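TIGR00725 family protein (Thermotoga maritima, PDB 1RCU) is of unknown function but has a Rossmann-like fold of the SLOG superfamily, whose members probably bind nucleotides or related ligands. Local coordinates at residues 61-66 with 72-77. Residues are numbered along the deposited sequence; the frame is centred on the assembly and turned at random.
Sequences VFNGGR and LVSQGV
In the beta-alpha-beta unit formed by strand 60-63, helix 68-79 and strand 84-88, V61 and N63 on the first strand meet V73, S74 and V77 on the helix that follows it, S74 reaching across by its hydroxyl. The apolar half of the contact lies toward the start of the strand segment. Each branch of V61 takes a different helix residue one turn apart: with CG1 anti to the backbone N (chi1 -174°) and CG2 anti to the carbonyl carbon, the two methyls diverge, CG2 packing against CG2 of V77 at 3.9 Å and CG1 meeting CG1 of V73 more loosely at 4.4 Å. L54 and A55 of helix 44-56 border the same patch, and V28 and V84 of the two adjoining strands continue it beneath the helix. Strand and helix run nearly antiparallel, at 160° with axes 9.7 Å apart, the return run of the crossover in this Rossmann-like parallel sheet.

Toward the C-terminal end of the strand the contact becomes polar. The other end of the N63 amide from the helix closes an Asx turn: OD1 accepts from the backbone N of G65 at 2.8 Å, the N-H coming in along a carbonyl lone pair, within the plane of the amide, which supports the modelled amide orientation. N63 donates from ND2 to OG of S74 over 2.9 Å, a bent bond whose acceptor is tilted 26° from the amide plane. S74 OG is also hydrogen-bonded to the backbone O of M70, which ties the hydroxyl to its own helix as it receives the amide.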
loop_
_atom_site.group_PDB
_atom_site.type_symbol
_atom_site.label_atom_id
_atom_site.label_comp_id
_atom_site.label_asym_id
_atom_site.label_seq_id
_atom_site.Cartn_x
_atom_site.Cartn_y
_atom_site.Cartn_z
ATOM N N VAL A 61 18.031 3.287 15.101
ATOM C CA VAL A 61 16.939 4.254 15.034
ATOM C C VAL A 61 16.235 4.422 13.683
ATOM O O VAL A 61 16.869 4.512 12.634
ATOM C CB VAL A 61 17.417 5.644 15.548
ATOM C CG1 VAL A 61 16.242 6.626 15.613
ATOM C CG2 VAL A 61 18.046 5.495 16.947
ATOM N N PHE A 62 14.906 4.438 13.733
ATOM C CA PHE A 62 14.054 4.622 12.548
ATOM C C PHE A 62 13.138 5.822 12.755
ATOM O O PHE A 62 12.662 6.055 13.867
ATOM C CB PHE A 62 13.125 3.424 12.323
ATOM C CG PHE A 62 13.782 2.243 11.716
ATOM C CD1 PHE A 62 14.683 1.486 12.450
ATOM C CD2 PHE A 62 13.504 1.882 10.403
ATOM C CE1 PHE A 62 15.296 0.374 11.890
ATOM C CE2 PHE A 62 14.113 0.763 9.817
ATOM C CZ PHE A 62 15.014 0.008 10.562
ATOM N N ASN A 63 12.878 6.556 11.678
ATOM C CA ASN A 63 11.975 7.694 11.724
ATOM C C ASN A 63 11.426 8.009 10.333
ATOM O O ASN A 63 11.899 7.464 9.335
ATOM C CB ASN A 63 12.676 8.925 12.331
ATOM C CG ASN A 63 13.882 9.373 11.539
ATOM O OD1 ASN A 63 13.799 9.618 10.337
ATOM N ND2 ASN A 63 15.011 9.497 12.214
ATOM N N GLY A 64 10.429 8.890 10.286
ATOM C CA GLY A 64 9.793 9.282 9.038
ATOM C C GLY A 64 10.660 10.001 8.019
ATOM O O GLY A 64 10.146 10.457 7.002
ATOM N N GLY A 65 11.954 10.130 8.317
ATOM C CA GLY A 65 12.915 10.737 7.405
ATOM C C GLY A 65 12.869 12.200 6.988
ATOM O O GLY A 65 13.801 12.661 6.324
ATOM N N ARG A 66 11.826 12.937 7.352
ATOM C CA ARG A 66 11.728 14.338 6.948
ATOM C C ARG A 66 12.537 15.281 7.843
ATOM O O ARG A 66 13.591 14.923 8.367
ATOM C CB ARG A 66 10.263 14.779 6.959
ATOM C CG ARG A 66 9.288 13.822 6.303
ATOM C CD ARG A 66 9.071 14.115 4.816
ATOM N NE ARG A 66 8.797 15.527 4.506
ATOM C CZ ARG A 66 7.855 16.282 5.070
ATOM N NH1 ARG A 66 7.059 15.785 6.005
ATOM N NH2 ARG A 66 7.707 17.544 4.684
ATOM N N LEU A 72 16.443 16.413 13.784
ATOM C CA LEU A 72 17.248 16.638 14.975
ATOM C C LEU A 72 17.654 15.357 15.690
ATOM O O LEU A 72 18.792 15.218 16.159
ATOM C CB LEU A 72 16.486 17.553 15.929
ATOM C CG LEU A 72 16.113 18.903 15.301
ATOM C CD1 LEU A 72 15.183 19.654 16.234
ATOM C CD2 LEU A 72 17.370 19.722 15.005
ATOM N N VAL A 73 16.725 14.412 15.778
ATOM C CA VAL A 73 17.021 13.149 16.417
ATOM C C VAL A 73 18.071 12.440 15.559
ATOM O O VAL A 73 19.019 11.843 16.088
ATOM C CB VAL A 73 15.749 12.302 16.556
ATOM C CG1 VAL A 73 16.102 10.841 16.697
ATOM C CG2 VAL A 73 14.966 12.772 17.784
ATOM N N SER A 74 17.927 12.532 14.240
ATOM C CA SER A 74 18.883 11.902 13.350
ATOM C C SER A 74 20.277 12.514 13.511
ATOM O O SER A 74 21.277 11.807 13.564
ATOM C CB SER A 74 18.395 12.041 11.920
ATOM O OG SER A 74 17.142 11.406 11.769
ATOM N N GLN A 75 20.337 13.838 13.582
ATOM C CA GLN A 75 21.612 14.525 13.756
ATOM C C GLN A 75 22.270 13.981 15.020
ATOM O O GLN A 75 23.463 13.684 15.047
ATOM C CB GLN A 75 21.398 16.029 13.911
ATOM C CG GLN A 75 22.672 16.862 13.950
ATOM C CD GLN A 75 22.384 18.309 14.316
ATOM O OE1 GLN A 75 21.560 18.967 13.672
ATOM N NE2 GLN A 75 23.051 18.810 15.348
ATOM N N GLY A 76 21.469 13.840 16.067
ATOM C CA GLY A 76 21.984 13.339 17.325
ATOM C C GLY A 76 22.527 11.931 17.232
ATOM O O GLY A 76 23.533 11.605 17.865
ATOM N N VAL A 77 21.870 11.091 16.441
ATOM C CA VAL A 77 22.305 9.716 16.293
ATOM C C VAL A 77 23.620 9.672 15.525
ATOM O O VAL A 77 24.567 8.992 15.928
ATOM C CB VAL A 77 21.256 8.867 15.551
ATOM C CG1 VAL A 77 21.802 7.473 15.321
ATOM C CG2 VAL A 77 19.960 8.803 16.349
#